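Local coordinates for phosphotriesterase, putative (Deinococcus radiodurans, PDB 4J35), which probably acts as a two-metal lactonase of the phosphotriesterase family, here engineered toward the hydrolysis of organophosphates, at residues A[29-34]-A[268-273]; A[57-62]-A[291-296]; A[72-77]-A[125-130]. The protein carries 7 engineered substitutions. One frame throughout, in Å; residues are numbered along the deposited sequence.

The three contacts lie around one TIM barrel of the phosphotriesterase family. Contacts 1 and 3 are neighbours on the metal-bearing side. Their centres are about 20 Å apart, and they touch where Tyr31 OH packs on Gly73 CA at 3.3 Å. The side chain of Arg74 in contact 3 is about 11 Å from a bound cobalt ion, and that of Leu270 in contact 1 about 13 Å. Contact 2 sits apart, its centre about 28 Å from that of contact 1 and about 27 Å from that of contact 3. It lies where strand 61-66 begins. That strand shares a parallel sheet with strands 17-26 and 266-269, which lead into contact 1.

Contact 1: A[29-34]-A[268-273]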
ATOM      1  N   PRO A  29      -9.175  10.709  -7.706  1.00 32.14           N
ATOM      2  CA  PRO A  29      -8.856  11.868  -8.530  1.00 37.43           C
ATOM      3  C   PRO A  29     -10.117  12.574  -8.966  1.00 37.35           C
ATOM      4  O   PRO A  29     -10.996  11.933  -9.535  1.00 34.81           O
ATOM      5  CB  PRO A  29      -8.131  11.242  -9.715  1.00 39.63           C
ATOM      6  CG  PRO A  29      -7.375  10.108  -9.076  1.00 41.87           C
ATOM      7  CD  PRO A  29      -8.350   9.536  -8.069  1.00 36.42           C
ATOM      8  N   GLY A  30     -10.194  13.871  -8.689  1.00 35.60           N
ATOM      9  CA  GLY A  30     -11.392  14.655  -8.973  1.00 30.40           C
ATOM     10  C   GLY A  30     -12.001  15.231  -7.714  1.00 27.41           C
ATOM     11  O   GLY A  30     -12.733  16.214  -7.763  1.00 31.09           O
ATOM     12  N   TYR A  31     -11.700  14.611  -6.572  1.00 32.33           N
ATOM     13  CA  TYR A  31     -12.280  15.030  -5.299  1.00 31.53           C
ATOM     14  C   TYR A  31     -12.018  16.529  -5.065  1.00 33.56           C
ATOM     15  O   TYR A  31     -12.844  17.224  -4.474  1.00 30.72           O
ATOM     16  CB  TYR A  31     -11.707  14.212  -4.115  1.00 32.54           C
ATOM     17  CG  TYR A  31     -10.310  14.630  -3.739  1.00 31.79           C
ATOM     18  CD1 TYR A  31      -9.197  14.046  -4.349  1.00 31.26           C
ATOM     19  CD2 TYR A  31     -10.098  15.639  -2.815  1.00 35.73           C
ATOM     20  CE1 TYR A  31      -7.904  14.483  -4.053  1.00 34.00           C
ATOM     21  CE2 TYR A  31      -8.801  16.057  -2.483  1.00 30.83           C
ATOM     22  CZ  TYR A  31      -7.724  15.482  -3.108  1.00 37.20           C
ATOM     23  OH  TYR A  31      -6.460  15.926  -2.798  1.00 38.27           O
ATOM     24  N   ALA A  32     -10.845  17.014  -5.487  1.00 34.32           N
ATOM     25  CA  ALA A  32     -10.490  18.408  -5.245  1.00 31.52           C
ATOM     26  C   ALA A  32     -11.407  19.356  -6.017  1.00 32.36           C
ATOM     27  O   ALA A  32     -11.614  20.499  -5.627  1.00 32.87           O
ATOM     28  CB  ALA A  32      -8.993  18.677  -5.615  1.00 36.29           C
ATOM     29  N   GLY A  33     -11.983  18.878  -7.103  1.00 28.60           N
ATOM     30  CA  GLY A  33     -12.874  19.708  -7.879  1.00 27.89           C
ATOM     31  C   GLY A  33     -14.214  19.877  -7.174  1.00 29.16           C
ATOM     32  O   GLY A  33     -14.985  20.768  -7.513  1.00 29.16           O
ATOM     33  N   ASP A  34     -14.465  19.041  -6.170  1.00 30.93           N
ATOM     34  CA  ASP A  34     -15.688  19.092  -5.372  1.00 30.70           C
ATOM     35  C   ASP A  34     -15.469  19.850  -4.061  1.00 32.22           C
ATOM     36  O   ASP A  34     -16.149  19.609  -3.075  1.00 36.44           O
ATOM     37  CB  ASP A  34     -16.185  17.660  -5.069  1.00 27.12           C
ATOM     38  CG  ASP A  34     -17.685  17.638  -4.676  1.00 36.07           C
ATOM     39  OD1 ASP A  34     -18.431  18.547  -5.104  1.00 34.40           O
ATOM     40  OD2 ASP A  34     -18.113  16.728  -3.930  1.00 38.43           O
ATOM     41  N   HIS A 268     -10.216   8.178   6.494  1.00 32.89           N
ATOM     42  CA  HIS A 268     -11.014   9.396   6.316  1.00 35.71           C
ATOM     43  C   HIS A 268     -11.103   9.717   4.846  1.00 35.21           C
ATOM     44  O   HIS A 268     -10.109   9.856   4.175  1.00 33.34           O
ATOM     45  CB  HIS A 268     -10.369  10.568   7.030  1.00 35.60           C
ATOM     46  CG  HIS A 268     -11.077  11.870   6.819  1.00 43.54           C
ATOM     47  ND1 HIS A 268     -12.108  12.286   7.625  1.00 38.76           N
ATOM     48  CD2 HIS A 268     -10.899  12.844   5.898  1.00 45.04           C
ATOM     49  CE1 HIS A 268     -12.533  13.472   7.217  1.00 38.79           C
ATOM     50  NE2 HIS A 268     -11.812  13.834   6.174  1.00 46.02           N
ATOM     51  N   TRP A 269     -12.312   9.826   4.341  1.00 32.06           N
ATOM     52  CA  TRP A 269     -12.486  10.007   2.915  1.00 38.67           C
ATOM     53  C   TRP A 269     -12.507  11.497   2.511  1.00 35.58           C
ATOM     54  O   TRP A 269     -13.123  12.334   3.185  1.00 33.50           O
ATOM     55  CB  TRP A 269     -13.752   9.240   2.548  1.00 37.30           C
ATOM     56  CG  TRP A 269     -14.480   9.607   1.328  1.00 36.56           C
ATOM     57  CD1 TRP A 269     -15.469  10.569   1.197  1.00 49.38           C
ATOM     58  CD2 TRP A 269     -14.385   8.955   0.063  1.00 52.65           C
ATOM     59  NE1 TRP A 269     -15.957  10.571  -0.088  1.00 46.40           N
ATOM     60  CE2 TRP A 269     -15.312   9.596  -0.808  1.00 49.07           C
ATOM     61  CE3 TRP A 269     -13.594   7.903  -0.426  1.00 53.85           C
ATOM     62  CZ2 TRP A 269     -15.463   9.219  -2.139  1.00 46.01           C
ATOM     63  CZ3 TRP A 269     -13.738   7.534  -1.749  1.00 61.17           C
ATOM     64  CH2 TRP A 269     -14.672   8.194  -2.596  1.00 53.99           C
ATOM     65  N   LEU A 270     -11.814  11.828   1.431  1.00 31.75           N
ATOM     66  CA  LEU A 270     -11.802  13.209   0.915  1.00 31.37           C
ATOM     67  C   LEU A 270     -12.938  13.452  -0.077  1.00 34.80           C
ATOM     68  O   LEU A 270     -13.336  12.559  -0.825  1.00 37.42           O
ATOM     69  CB  LEU A 270     -10.436  13.553   0.281  1.00 30.84           C
ATOM     70  CG  LEU A 270      -9.260  13.293   1.235  1.00 34.11           C
ATOM     71  CD1 LEU A 270      -7.922  13.460   0.500  1.00 38.02           C
ATOM     72  CD2 LEU A 270      -9.321  14.211   2.463  1.00 40.13           C
ATOM     73  N   GLY A 271     -13.458  14.674  -0.072  1.00 39.52           N
ATOM     74  CA  GLY A 271     -14.614  14.999  -0.881  1.00 35.15           C
ATOM     75  C   GLY A 271     -15.838  15.021   0.000  1.00 35.59           C
ATOM     76  O   GLY A 271     -15.720  15.009   1.229  1.00 35.37           O
ATOM     77  N   ARG A 272     -17.016  15.076  -0.613  1.00 36.96           N
ATOM     78  CA  ARG A 272     -18.246  14.989   0.139  1.00 38.98           C
ATOM     79  C   ARG A 272     -18.383  13.571   0.661  1.00 38.24           C
ATOM     80  O   ARG A 272     -18.027  12.629  -0.023  1.00 36.93           O
ATOM     81  CB  ARG A 272     -19.450  15.291  -0.756  1.00 39.15           C
ATOM     82  CG  ARG A 272     -19.939  16.706  -0.710  1.00 44.89           C
ATOM     83  CD  ARG A 272     -21.157  16.866  -1.609  1.00 48.33           C
ATOM     84  NE  ARG A 272     -20.805  17.069  -3.018  1.00 39.48           N
ATOM     85  CZ  ARG A 272     -21.703  17.403  -3.946  1.00 37.97           C
ATOM     86  NH1 ARG A 272     -22.997  17.477  -3.612  1.00 35.01           N
ATOM     87  NH2 ARG A 272     -21.327  17.614  -5.199  1.00 39.96           N
ATOM     88  N   PRO A 273     -18.940  13.415   1.866  1.00 41.01           N
ATOM     89  CA  PRO A 273     -19.249  12.068   2.345  1.00 48.85           C
ATOM     90  C   PRO A 273     -20.121  11.350   1.331  1.00 51.01           C
ATOM     91  O   PRO A 273     -20.957  11.973   0.664  1.00 46.87           O
ATOM     92  CB  PRO A 273     -20.049  12.323   3.627  1.00 57.54           C
ATOM     93  CG  PRO A 273     -19.665  13.689   4.056  1.00 54.06           C
ATOM     94  CD  PRO A 273     -19.436  14.451   2.779  1.00 43.71           C
TER
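Tyr31 holds CG between its backbone N and its carbonyl carbon (chi1 76°), and this lays the ring alongside Leu270. Asp34 carries its carboxylate anti to the backbone N (chi1 -160°), reaching toward Arg272. The arginine chain bends at its third torsion and crosses the aspartate at about a right angle.

The apolar part is small. Tyr31 and Leu270 point the same way, and Tyr31 CD2 meets Leu270 CB at 3.7 Å. The methyl CD1 of Leu270 sits over one ring face, offset toward the rim. Ala32 CB lies over the opposite face, also near the rim. Leu270 is buried and has Phe40 as a further neighbour. Gly271 passes close to the tyrosine backbone, with its CA 5.0 Å from Tyr31 CA. Its positive phi would drive any side chain into Leu270 O.

The polar part is a salt bridge. Arg272 grips the carboxylate side-on, one nitrogen to each oxygen. Arg272 NE to Asp34 OD2 is 2.9 Å and nearly straight, and it uses the syn lone pair of that oxygen. Arg272 NH2 to Asp34 OD1 is 3.0 Å, but more bent and tilted from both planes. The two planes are 43° apart, which fits one well-aimed bond and one poorer one. Both bonds together limit rotation of the guanidinium. Trp269 NE1 also bonds to Arg272 O at 2.9 Å and closes the bend between them.

Backbone bonds of His268 and Leu270 with Phe26 join segment 268-273 to strand 17-26. The contact links the loop after strand 17-26 to the turn leaving strand 266-269. This is loop packing at the C-terminal mouth of a TIM barrel, where phosphotriesterase-family enzymes hold their metals.

Contact 2: A[57-62]-A[291-296]; sequences LARGIQ and HISDDI
Arg59 packs its aliphatic chain against Ser293, and this is the close part of the contact. Arg59 CD meets Ser293 CB at 3.8 Å. Extended from CG to NE (chi3 168°), the chain runs past the serine and brings NE to Asp294. Ile61 adds a looser touch from the buried side, with CD1 4.2 Å from Ser293 OG.

The more exposed side is polar. Arg59 holds Asp294 side-on with two nitrogens. Arg59 NH2 to Asp294 OD2 is 3.0 Å and fairly straight at 167°. OD2 lies in the guanidinium plane and accepts with its syn lone pair. Arg59 NE to Asp294 OD1 is shorter, 2.8 Å, but tilted from both planes. The planes are 34° apart. Arg59 NH1 turns back to Ala55 O, tying the guanidinium to its own helix as well.

On the side of Ser293 away from Asp294, a water lies 2.6 Å from Ser293 OG and donates to Arg59 O at 3.2 Å.

With an alanine in place of Arg59, the Asp294 carboxylate would probably lose its charged mate, Ser293 CB its cover, and Ala55 O its NH1 bond.

Gly60, with positive phi, is the C-prime residue of a Schellman motif that ends helix 42-58. The contact thus joins this helix end to helix 291-303. The Ile61 side chain is about 12 Å from that of metal ligand His21. Such helix-to-strand turns are typical of the N-terminal side of a TIM barrel.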
ATOM      1  N   LEU A  57      -2.401   1.097  17.950  1.00 35.03           N
ATOM      2  CA  LEU A  57      -1.390   0.974  18.969  1.00 31.71           C
ATOM      3  C   LEU A  57      -1.855   0.042  20.112  1.00 44.26           C
ATOM      4  O   LEU A  57      -1.074  -0.754  20.642  1.00 40.83           O
ATOM      5  CB  LEU A  57      -1.016   2.345  19.509  1.00 42.07           C
ATOM      6  CG  LEU A  57      -0.222   3.252  18.580  1.00 43.03           C
ATOM      7  CD1 LEU A  57      -0.311   4.675  19.082  1.00 48.26           C
ATOM      8  CD2 LEU A  57       1.230   2.802  18.533  1.00 41.53           C
ATOM      9  N   ALA A  58      -3.131   0.117  20.469  1.00 47.13           N
ATOM     10  CA  ALA A  58      -3.682  -0.784  21.481  1.00 46.47           C
ATOM     11  C   ALA A  58      -3.529  -2.241  21.052  1.00 44.44           C
ATOM     12  O   ALA A  58      -3.463  -3.143  21.881  1.00 45.32           O
ATOM     13  CB  ALA A  58      -5.167  -0.460  21.751  1.00 40.29           C
ATOM     14  N   ARG A  59      -3.454  -2.494  19.758  1.00 38.88           N
ATOM     15  CA  ARG A  59      -3.411  -3.880  19.328  1.00 41.06           C
ATOM     16  C   ARG A  59      -1.969  -4.338  19.050  1.00 39.65           C
ATOM     17  O   ARG A  59      -1.748  -5.435  18.560  1.00 43.81           O
ATOM     18  CB  ARG A  59      -4.320  -4.066  18.122  1.00 45.74           C
ATOM     19  CG  ARG A  59      -5.813  -3.972  18.488  1.00 37.91           C
ATOM     20  CD  ARG A  59      -6.647  -3.713  17.253  1.00 42.04           C
ATOM     21  NE  ARG A  59      -8.071  -3.902  17.508  1.00 48.92           N
ATOM     22  CZ  ARG A  59      -8.810  -3.085  18.249  1.00 46.95           C
ATOM     23  NH1 ARG A  59      -8.258  -2.039  18.852  1.00 36.17           N
ATOM     24  NH2 ARG A  59     -10.102  -3.347  18.417  1.00 38.20           N
ATOM     25  N   GLY A  60      -1.002  -3.501  19.403  1.00 42.69           N
ATOM     26  CA  GLY A  60       0.402  -3.813  19.190  1.00 36.00           C
ATOM     27  C   GLY A  60       0.945  -3.301  17.846  1.00 36.60           C
ATOM     28  O   GLY A  60       2.141  -3.453  17.584  1.00 40.71           O
ATOM     29  N   ILE A  61       0.092  -2.718  17.000  1.00 34.74           N
ATOM     30  CA  ILE A  61       0.552  -2.164  15.698  1.00 33.76           C
ATOM     31  C   ILE A  61       1.341  -0.870  15.923  1.00 42.77           C
ATOM     32  O   ILE A  61       0.804   0.113  16.410  1.00 42.62           O
ATOM     33  CB  ILE A  61      -0.585  -1.864  14.718  1.00 35.52           C
ATOM     34  CG1 ILE A  61      -1.462  -3.093  14.460  1.00 35.22           C
ATOM     35  CG2 ILE A  61       0.002  -1.315  13.357  1.00 34.40           C
ATOM     36  CD1 ILE A  61      -0.745  -4.226  13.903  1.00 45.64           C
ATOM     37  N   GLN A  62       2.618  -0.858  15.558  1.00 33.02           N
ATOM     38  CA  GLN A  62       3.429   0.338  15.770  1.00 43.10           C
ATOM     39  C   GLN A  62       3.736   1.140  14.515  1.00 42.11           C
ATOM     40  O   GLN A  62       4.235   2.271  14.618  1.00 36.74           O
ATOM     41  CB  GLN A  62       4.748  -0.038  16.421  1.00 36.04           C
ATOM     42  CG  GLN A  62       4.548  -0.580  17.847  1.00 44.22           C
ATOM     43  CD  GLN A  62       5.814  -1.120  18.407  1.00 57.70           C
ATOM     44  OE1 GLN A  62       5.984  -2.333  18.501  1.00 62.57           O
ATOM     45  NE2 GLN A  62       6.733  -0.226  18.767  1.00 64.72           N
ATOM     46  N   HIS A 291      -9.474  -5.133  11.725  1.00 32.55           N
ATOM     47  CA  HIS A 291      -9.982  -6.436  11.319  1.00 32.53           C
ATOM     48  C   HIS A 291      -8.897  -7.525  11.341  1.00 35.40           C
ATOM     49  O   HIS A 291      -9.143  -8.648  11.781  1.00 32.94           O
ATOM     50  CB  HIS A 291     -10.613  -6.280   9.940  1.00 34.68           C
ATOM     51  CG  HIS A 291     -11.028  -7.559   9.281  1.00 39.86           C
ATOM     52  ND1 HIS A 291     -11.759  -8.533   9.921  1.00 41.20           N
ATOM     53  CD2 HIS A 291     -10.849  -7.998   8.017  1.00 40.37           C
ATOM     54  CE1 HIS A 291     -12.008  -9.521   9.083  1.00 38.52           C
ATOM     55  NE2 HIS A 291     -11.456  -9.225   7.920  1.00 39.78           N
ATOM     56  N   ILE A 292      -7.660  -7.182  11.005  1.00 42.48           N
ATOM     57  CA  ILE A 292      -6.663  -8.235  10.864  1.00 32.63           C
ATOM     58  C   ILE A 292      -6.302  -8.693  12.281  1.00 35.86           C
ATOM     59  O   ILE A 292      -6.358  -9.875  12.605  1.00 35.42           O
ATOM     60  CB  ILE A 292      -5.428  -7.797  10.085  1.00 32.41           C
ATOM     61  CG1 ILE A 292      -5.742  -7.950   8.607  1.00 32.38           C
ATOM     62  CG2 ILE A 292      -4.239  -8.645  10.504  1.00 41.77           C
ATOM     63  CD1 ILE A 292      -4.710  -7.275   7.672  1.00 31.97           C
ATOM     64  N   SER A 293      -6.029  -7.719  13.146  1.00 41.57           N
ATOM     65  CA  SER A 293      -5.793  -7.994  14.554  1.00 42.30           C
ATOM     66  C   SER A 293      -6.933  -8.759  15.244  1.00 37.15           C
ATOM     67  O   SER A 293      -6.672  -9.749  15.941  1.00 39.16           O
ATOM     68  CB  SER A 293      -5.500  -6.707  15.305  1.00 40.66           C
ATOM     69  OG  SER A 293      -4.395  -6.025  14.744  1.00 42.92           O
ATOM     70  N   ASP A 294      -8.187  -8.312  15.091  1.00 40.49           N
ATOM     71  CA  ASP A 294      -9.284  -8.892  15.875  1.00 42.84           C
ATOM     72  C   ASP A 294      -9.841 -10.199  15.313  1.00 48.80           C
ATOM     73  O   ASP A 294     -10.338 -11.032  16.084  1.00 41.61           O
ATOM     74  CB  ASP A 294     -10.483  -7.903  16.014  1.00 33.62           C
ATOM     75  CG  ASP A 294     -10.124  -6.642  16.737  1.00 46.08           C
ATOM     76  OD1 ASP A 294      -9.001  -6.556  17.264  1.00 38.00           O
ATOM     77  OD2 ASP A 294     -10.994  -5.736  16.820  1.00 41.94           O
ATOM     78  N   ASP A 295      -9.820 -10.356  13.987  1.00 34.13           N
ATOM     79  CA  ASP A 295     -10.543 -11.455  13.341  1.00 33.80           C
ATOM     80  C   ASP A 295      -9.579 -12.413  12.611  1.00 43.65           C
ATOM     81  O   ASP A 295      -9.722 -13.634  12.669  1.00 43.66           O
ATOM     82  CB  ASP A 295     -11.511 -10.944  12.304  1.00 33.59           C
ATOM     83  CG  ASP A 295     -12.570 -10.023  12.894  1.00 34.72           C
ATOM     84  OD1 ASP A 295     -13.120 -10.413  13.945  1.00 41.62           O
ATOM     85  OD2 ASP A 295     -12.779  -8.952  12.295  1.00 34.96           O
ATOM     86  N   ILE A 296      -8.606 -11.843  11.923  1.00 37.08           N
ATOM     87  CA  ILE A 296      -7.788 -12.658  11.007  1.00 36.76           C
ATOM     88  C   ILE A 296      -6.715 -13.444  11.718  1.00 33.75           C
ATOM     89  O   ILE A 296      -6.647 -14.665  11.578  1.00 39.17           O
ATOM     90  CB  ILE A 296      -7.142 -11.780   9.918  1.00 39.68           C
ATOM     91  CG1 ILE A 296      -8.223 -11.046   9.119  1.00 37.68           C
ATOM     92  CG2 ILE A 296      -6.222 -12.629   9.024  1.00 38.90           C
ATOM     93  CD1 ILE A 296      -9.212 -11.962   8.419  1.00 36.36           C
TER
HETATM   94  O   HOH W   1      -2.325  -7.107  15.896  1.00 39.10           O

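Contact 3: A[72-77]-A[125-130]; sequences CGRNPA and RTEVTE
Arg74 and Glu127 meet from opposite directions, and their salt bridge makes the whole direct contact. The arginine sets CG anti to its backbone N (chi1 175°) and then bends at the third torsion, bringing the guanidinium end-on to the carboxylate. Arg74 NH1 to Glu127 OE1 and Arg74 NH2 to Glu127 OE2 are both 3.0 Å. Both oxygens lie near the guanidinium plane. The carboxylate is turned 49° against it, and NH1 approaches OE1 from above the carboxylate plane. NH2 meets OE2 on the syn side, tilted 33° out of that plane.

Further hydrogen bonds fix both ends. Arg74 NH1 also bonds to Ala93 O. Glu127 OE1 also bonds to Thr94 OG1 and to Asn70 ND2, giving it three partners, which is likely to stabilise its negative charge.

Apolar contact comes from a loop residue. Ile132 touches Arg74, Pro76 and Glu127.

Local bonds shape each segment. Asn75 is the N-cap of helix 76-86, with OD1 bonded to Phe78 N. Near the end of helix 116-129, Thr129 OG1 donates to Arg125 O at 2.9 Å, from above the carbonyl plane.

The bridge joins the loop after strand 61-66 to helix 116-129. The side chain of Arg74 is about 8 Å from that of the metal ligand His23. This loop-to-helix salt bridge thus lies near, but not in, the metal site, on the C-terminal face of the TIM barrel.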
ATOM      1  N   CYS A  72      -3.866  11.176  -5.313  1.00 31.27           N
ATOM      2  CA  CYS A  72      -5.049  10.690  -4.626  1.00 31.03           C
ATOM      3  C   CYS A  72      -5.127  11.272  -3.239  1.00 37.38           C
ATOM      4  O   CYS A  72      -5.581  10.605  -2.308  1.00 31.79           O
ATOM      5  CB  CYS A  72      -5.046   9.168  -4.514  1.00 28.65           C
ATOM      6  SG  CYS A  72      -5.041   8.324  -6.142  1.00 33.52           S
ATOM      7  N   GLY A  73      -4.685  12.514  -3.088  1.00 36.73           N
ATOM      8  CA  GLY A  73      -4.925  13.191  -1.824  1.00 32.00           C
ATOM      9  C   GLY A  73      -3.846  13.075  -0.782  1.00 38.07           C
ATOM     10  O   GLY A  73      -4.050  13.477   0.357  1.00 33.19           O
ATOM     11  N   ARG A  74      -2.693  12.531  -1.166  1.00 28.65           N
ATOM     12  CA  ARG A  74      -1.557  12.373  -0.253  1.00 27.77           C
ATOM     13  C   ARG A  74      -1.196  13.677   0.415  1.00 29.43           C
ATOM     14  O   ARG A  74      -1.110  14.743  -0.242  1.00 30.90           O
ATOM     15  CB  ARG A  74      -0.313  11.916  -1.051  1.00 32.26           C
ATOM     16  CG  ARG A  74       0.978  11.834  -0.208  1.00 26.33           C
ATOM     17  CD  ARG A  74       2.227  11.593  -1.080  1.00 28.65           C
ATOM     18  NE  ARG A  74       2.542  12.762  -1.875  1.00 32.67           N
ATOM     19  CZ  ARG A  74       3.705  12.968  -2.500  1.00 30.63           C
ATOM     20  NH1 ARG A  74       4.705  12.079  -2.388  1.00 30.51           N
ATOM     21  NH2 ARG A  74       3.852  14.056  -3.229  1.00 32.99           N
ATOM     22  N   ASN A  75      -0.982  13.588   1.721  1.00 29.42           N
ATOM     23  CA  ASN A  75      -0.789  14.773   2.559  1.00 31.09           C
ATOM     24  C   ASN A  75       0.188  14.490   3.670  1.00 33.32           C
ATOM     25  O   ASN A  75      -0.199  14.194   4.799  1.00 35.15           O
ATOM     26  CB  ASN A  75      -2.101  15.240   3.158  1.00 37.55           C
ATOM     27  CG  ASN A  75      -1.989  16.620   3.796  1.00 38.66           C
ATOM     28  OD1 ASN A  75      -0.927  17.024   4.251  1.00 41.61           O
ATOM     29  ND2 ASN A  75      -3.094  17.351   3.810  1.00 42.89           N
ATOM     30  N   PRO A  76       1.480  14.569   3.361  1.00 34.78           N
ATOM     31  CA  PRO A  76       2.504  14.205   4.338  1.00 41.51           C
ATOM     32  C   PRO A  76       2.453  14.993   5.652  1.00 40.78           C
ATOM     33  O   PRO A  76       2.718  14.405   6.707  1.00 41.49           O
ATOM     34  CB  PRO A  76       3.812  14.500   3.602  1.00 39.82           C
ATOM     35  CG  PRO A  76       3.453  14.446   2.161  1.00 42.33           C
ATOM     36  CD  PRO A  76       2.059  14.948   2.062  1.00 39.54           C
ATOM     37  N   ALA A  77       2.176  16.288   5.590  1.00 41.20           N
ATOM     38  CA  ALA A  77       2.112  17.098   6.801  1.00 41.24           C
ATOM     39  C   ALA A  77       0.955  16.666   7.717  1.00 39.01           C
ATOM     40  O   ALA A  77       1.104  16.703   8.920  1.00 41.70           O
ATOM     41  CB  ALA A  77       1.974  18.565   6.443  1.00 47.57           C
ATOM     42  N   ARG A 125      13.028  10.516  -6.897  1.00 36.32           N
ATOM     43  CA  ARG A 125      14.312  10.550  -6.218  1.00 38.25           C
ATOM     44  C   ARG A 125      14.298  11.663  -5.188  1.00 42.81           C
ATOM     45  O   ARG A 125      14.748  11.475  -4.062  1.00 41.35           O
ATOM     46  CB  ARG A 125      15.460  10.782  -7.206  1.00 41.79           C
ATOM     47  CG  ARG A 125      16.835  10.741  -6.508  1.00 50.30           C
ATOM     48  CD  ARG A 125      17.969  11.192  -7.398  1.00 56.50           C
ATOM     49  NE  ARG A 125      17.728  12.504  -8.003  1.00 65.11           N
ATOM     50  CZ  ARG A 125      17.822  13.666  -7.359  1.00 71.00           C
ATOM     51  NH1 ARG A 125      18.145  13.701  -6.068  1.00 73.34           N
ATOM     52  NH2 ARG A 125      17.583  14.809  -8.003  1.00 81.97           N
ATOM     53  N   THR A 126      13.764  12.819  -5.581  1.00 43.87           N
ATOM     54  CA  THR A 126      13.746  13.996  -4.717  1.00 40.79           C
ATOM     55  C   THR A 126      12.863  13.749  -3.498  1.00 45.57           C
ATOM     56  O   THR A 126      13.196  14.126  -2.361  1.00 42.18           O
ATOM     57  CB  THR A 126      13.220  15.241  -5.465  1.00 38.72           C
ATOM     58  OG1 THR A 126      14.105  15.562  -6.548  1.00 41.62           O
ATOM     59  CG2 THR A 126      13.089  16.442  -4.520  1.00 44.41           C
ATOM     60  N   GLU A 127      11.723  13.107  -3.715  1.00 42.69           N
ATOM     61  CA  GLU A 127      10.802  12.913  -2.598  1.00 35.90           C
ATOM     62  C   GLU A 127      11.317  11.840  -1.618  1.00 38.85           C
ATOM     63  O   GLU A 127      11.033  11.899  -0.425  1.00 40.52           O
ATOM     64  CB  GLU A 127       9.375  12.643  -3.109  1.00 35.56           C
ATOM     65  CG  GLU A 127       8.769  13.850  -3.824  1.00 33.59           C
ATOM     66  CD  GLU A 127       7.286  13.682  -4.183  1.00 40.07           C
ATOM     67  OE1 GLU A 127       6.837  12.530  -4.381  1.00 34.91           O
ATOM     68  OE2 GLU A 127       6.584  14.714  -4.245  1.00 35.42           O
ATOM     69  N   VAL A 128      12.090  10.881  -2.113  1.00 35.38           N
ATOM     70  CA  VAL A 128      12.690   9.839  -1.271  1.00 35.03           C
ATOM     71  C   VAL A 128      13.933  10.362  -0.518  1.00 42.88           C
ATOM     72  O   VAL A 128      14.177   9.990   0.643  1.00 44.62           O
ATOM     73  CB  VAL A 128      13.150   8.623  -2.154  1.00 45.06           C
ATOM     74  CG1 VAL A 128      14.192   7.757  -1.441  1.00 48.06           C
ATOM     75  CG2 VAL A 128      11.951   7.782  -2.583  1.00 38.71           C
ATOM     76  N   THR A 129      14.749  11.173  -1.194  1.00 42.08           N
ATOM     77  CA  THR A 129      16.044  11.569  -0.633  1.00 52.70           C
ATOM     78  C   THR A 129      15.998  12.927   0.074  1.00 46.53           C
ATOM     79  O   THR A 129      16.710  13.111   1.059  1.00 44.19           O
ATOM     80  CB  THR A 129      17.186  11.562  -1.690  1.00 41.84           C
ATOM     81  OG1 THR A 129      17.005  12.637  -2.611  1.00 50.51           O
ATOM     82  CG2 THR A 129      17.233  10.249  -2.442  1.00 48.00           C
ATOM     83  N   GLU A 130      15.130  13.841  -0.377  1.00 44.13           N
ATOM     84  CA  GLU A 130      15.119  15.226   0.134  1.00 45.19           C
ATOM     85  C   GLU A 130      13.840  15.638   0.825  1.00 52.38           C
ATOM     86  O   GLU A 130      13.866  16.186   1.925  1.00 47.79           O
ATOM     87  CB  GLU A 130      15.317  16.234  -0.992  1.00 48.58           C
ATOM     88  CG  GLU A 130      16.638  16.152  -1.697  1.00 58.80           C
ATOM     89  CD  GLU A 130      16.728  17.194  -2.805  1.00 69.34           C
ATOM     90  OE1 GLU A 130      16.189  18.317  -2.615  1.00 71.13           O
ATOM     91  OE2 GLU A 130      17.315  16.879  -3.867  1.00 79.94           O
TER